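Local coordinates for ribosomal protein uL16 3-hydroxylase (Escherichia coli, PDB 4CCL) that hydroxylates an arginine of ribosomal protein uL16, using ferrous iron, 2-oxoglutarate and molecular oxygen, at residues 133-138 with 193-198. Numbering follows the deposited sequence. Where two conformers were deposited one is given.
Sequences IIQGTG and ENAMNY
Gln135 and Asn197 meet across two antiparallel strands because the Gln135 chain leaves with CG anti to the backbone N (chi1 178°) and then bends at chi2 (67°), bringing its amide nearer the neighbouring strand. Asn197 ND2 donates to Gln135 OE1 at 3.1 Å; the oxygen lies in the Asn197 amide plane, whereas the donor sits well above the Gln135 carbonyl plane, the two amides being turned 70° apart. The same ND2 also bonds Met196 O (2.9 Å), the carbonyl that accepts Gly136 N at 2.7 Å, so one oxygen ties side chain and main chain together. Gln135 NE2 reaches back to Gly136 O, and both ends of the amide are engaged. On the other branch of the Asn197 amide, OD1 rests 3.4 Å from Ile133 CG2 and accepts from Arg140 NH1 and Trp142 NE1. On the opposite face of the sheet, Tyr198 packs its CB against Ile134 CB and turns a ring edge to Gly136 CA, 3.7 Å from CE1; its hydroxyl bonds Asp33. Reciprocal backbone bonds join Ile134 to Tyr198, and Met196 N to Thr137 O extends the pairing into the turn. There Gly138 CA makes a CA-H...O contact with Asn194 O (3.1 Å), and its backbone angles suit a residue without a CB. Replacing Gln135 with an alanine would probably cost Asn197 ND2 one of its two acceptors here, leaving it Met196 O, and take away the side-chain donor to Gly136 O. This is strand pairing in the double-stranded beta-helix core of a JmjC oxygenase. Since Asn197 also adjoins Ser114 and Arg140, both inferred to bind substrate, the paired amides probably act as a second shell that orients Asn197 OD1 toward Arg140.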
ATOM      1  N   ILE B 133      29.636  15.745  -8.784  1.00 41.86           N
ATOM      2  CA  ILE B 133      30.663  14.836  -9.273  1.00 46.48           C
ATOM      3  C   ILE B 133      32.054  15.437  -9.095  1.00 50.96           C
ATOM      4  O   ILE B 133      32.425  16.398  -9.767  1.00 49.85           O
ATOM      5  CB  ILE B 133      30.432  14.446 -10.742  1.00 47.33           C
ATOM      6  CG1 ILE B 133      29.027  13.861 -10.914  1.00 39.63           C
ATOM      7  CG2 ILE B 133      31.489  13.455 -11.194  1.00 48.61           C
ATOM      8  CD1 ILE B 133      28.628  13.612 -12.357  1.00 40.42           C
ATOM      9  N   ILE B 134      32.815  14.847  -8.181  1.00 46.35           N
ATOM     10  CA  ILE B 134      34.126  15.348  -7.794  1.00 43.51           C
ATOM     11  C   ILE B 134      35.230  14.631  -8.556  1.00 50.55           C
ATOM     12  O   ILE B 134      35.339  13.405  -8.504  1.00 52.20           O
ATOM     13  CB  ILE B 134      34.366  15.135  -6.286  1.00 39.52           C
ATOM     14  CG1 ILE B 134      33.223  15.740  -5.469  1.00 38.50           C
ATOM     15  CG2 ILE B 134      35.703  15.727  -5.865  1.00 42.90           C
ATOM     16  CD1 ILE B 134      33.169  15.247  -4.036  1.00 41.49           C
ATOM     17  N   GLN B 135      36.054  15.399  -9.260  1.00 53.01           N
ATOM     18  CA  GLN B 135      37.194  14.831  -9.963  1.00 47.71           C
ATOM     19  C   GLN B 135      38.333  14.527  -8.998  1.00 52.59           C
ATOM     20  O   GLN B 135      38.775  15.397  -8.247  1.00 53.87           O
ATOM     21  CB  GLN B 135      37.678  15.770 -11.070  1.00 47.08           C
ATOM     22  CG  GLN B 135      38.898  15.256 -11.828  1.00 49.68           C
ATOM     23  CD  GLN B 135      38.601  14.013 -12.646  1.00 54.65           C
ATOM     24  OE1 GLN B 135      37.596  13.947 -13.353  1.00 59.62           O
ATOM     25  NE2 GLN B 135      39.474  13.016 -12.548  1.00 53.08           N
ATOM     26  N   GLY B 136      38.790  13.280  -9.026  1.00 48.74           N
ATOM     27  CA  GLY B 136      39.939  12.832  -8.259  1.00 46.29           C
ATOM     28  C   GLY B 136      41.172  12.807  -9.144  1.00 57.09           C
ATOM     29  O   GLY B 136      41.323  13.657 -10.022  1.00 60.39           O
ATOM     30  N   THR B 137      42.062  11.849  -8.899  1.00 53.25           N
ATOM     31  CA  THR B 137      43.249  11.672  -9.730  1.00 64.93           C
ATOM     32  C   THR B 137      42.863  11.487 -11.190  1.00 69.43           C
ATOM     33  O   THR B 137      41.825  10.901 -11.497  1.00 68.44           O
ATOM     34  CB  THR B 137      44.055  10.423  -9.322  1.00 70.05           C
ATOM     35  OG1 THR B 137      43.308   9.244  -9.647  1.00 74.60           O
ATOM     36  CG2 THR B 137      44.364  10.434  -7.837  1.00 73.01           C
ATOM     37  N   GLY B 138      43.702  11.992 -12.087  1.00 64.12           N
ATOM     38  CA  GLY B 138      43.468  11.854 -13.510  1.00 58.94           C
ATOM     39  C   GLY B 138      42.568  12.937 -14.061  1.00 56.07           C
ATOM     40  O   GLY B 138      42.373  13.973 -13.426  1.00 53.71           O
ATOM     41  N   GLU B 193      42.825  10.533 -18.914  1.00 79.65           N
ATOM     42  CA  GLU B 193      43.821   9.757 -18.192  0.50 81.01           C
ATOM     43  C   GLU B 193      43.089   8.831 -17.225  1.00 83.29           C
ATOM     44  O   GLU B 193      41.860   8.851 -17.164  1.00 82.38           O
ATOM     45  CB  GLU B 193      44.810  10.665 -17.457  0.50 78.37           C
ATOM     46  CG  GLU B 193      45.778  11.409 -18.374  0.50 75.41           C
ATOM     47  CD  GLU B 193      45.343  12.833 -18.660  0.50 70.29           C
ATOM     48  OE1 GLU B 193      45.406  13.671 -17.734  0.50 64.03           O
ATOM     49  OE2 GLU B 193      44.938  13.117 -19.808  0.50 55.96           O
ATOM     50  N   ASN B 194      43.826   7.997 -16.496  1.00 83.10           N
ATOM     51  CA  ASN B 194      43.214   7.098 -15.520  1.00 71.30           C
ATOM     52  C   ASN B 194      42.536   7.934 -14.448  1.00 73.25           C
ATOM     53  O   ASN B 194      43.170   8.778 -13.822  1.00 78.61           O
ATOM     54  CB  ASN B 194      44.273   6.206 -14.873  1.00 72.91           C
ATOM     55  CG  ASN B 194      44.443   4.879 -15.584  1.00 76.44           C
ATOM     56  OD1 ASN B 194      43.835   4.628 -16.624  1.00 77.51           O
ATOM     57  ND2 ASN B 194      45.282   4.016 -15.020  1.00 80.45           N
ATOM     58  N   ALA B 195      41.254   7.685 -14.209  1.00 66.29           N
ATOM     59  CA  ALA B 195      40.458   8.638 -13.448  1.00 58.88           C
ATOM     60  C   ALA B 195      39.644   8.066 -12.291  1.00 61.67           C
ATOM     61  O   ALA B 195      39.144   6.941 -12.348  1.00 66.43           O
ATOM     62  CB  ALA B 195      39.560   9.407 -14.382  1.00 57.54           C
HETATM   63  N   MSE B 196      39.521   8.876 -11.243  1.00 57.05           N
HETATM   64  CA  MSE B 196      38.672   8.575 -10.100  1.00 54.24           C
HETATM   65  C   MSE B 196      37.626   9.674  -9.932  1.00 54.30           C
HETATM   66  O   MSE B 196      37.958  10.859  -9.865  1.00 51.43           O
HETATM   67  CB  MSE B 196      39.513   8.446  -8.828  1.00 51.88           C
HETATM   68  CG  MSE B 196      40.373   7.194  -8.788  1.00 62.38           C
HETATM   69 SE   MSE B 196      39.394   5.640  -8.129  1.00 84.10          SE
HETATM   70  CE  MSE B 196      39.851   5.793  -6.242  1.00 69.65           C
ATOM     71  N   ASN B 197      36.359   9.275  -9.881  1.00 49.09           N
ATOM     72  CA  ASN B 197      35.266  10.220  -9.689  1.00 48.41           C
ATOM     73  C   ASN B 197      34.448   9.883  -8.453  1.00 51.08           C
ATOM     74  O   ASN B 197      34.152   8.714  -8.188  1.00 54.87           O
ATOM     75  CB  ASN B 197      34.361  10.266 -10.922  1.00 47.57           C
ATOM     76  CG  ASN B 197      34.799  11.312 -11.930  1.00 53.31           C
ATOM     77  OD1 ASN B 197      34.005  11.765 -12.753  1.00 59.86           O
ATOM     78  ND2 ASN B 197      36.067  11.705 -11.866  1.00 54.38           N
ATOM     79  N   TYR B 198      34.083  10.917  -7.702  1.00 49.74           N
ATOM     80  CA  TYR B 198      33.334  10.727  -6.474  1.00 44.51           C
ATOM     81  C   TYR B 198      32.001  11.437  -6.584  1.00 47.98           C
ATOM     82  O   TYR B 198      31.930  12.661  -6.538  1.00 47.64           O
ATOM     83  CB  TYR B 198      34.120  11.288  -5.288  1.00 39.69           C
ATOM     84  CG  TYR B 198      35.532  10.768  -5.204  1.00 46.42           C
ATOM     85  CD1 TYR B 198      36.545  11.329  -5.975  1.00 43.53           C
ATOM     86  CD2 TYR B 198      35.853   9.710  -4.366  1.00 47.37           C
ATOM     87  CE1 TYR B 198      37.836  10.855  -5.912  1.00 41.45           C
ATOM     88  CE2 TYR B 198      37.146   9.228  -4.293  1.00 50.61           C
ATOM     89  CZ  TYR B 198      38.132   9.807  -5.069  1.00 51.92           C
ATOM     90  OH  TYR B 198      39.419   9.333  -5.006  1.00 54.82           O
TER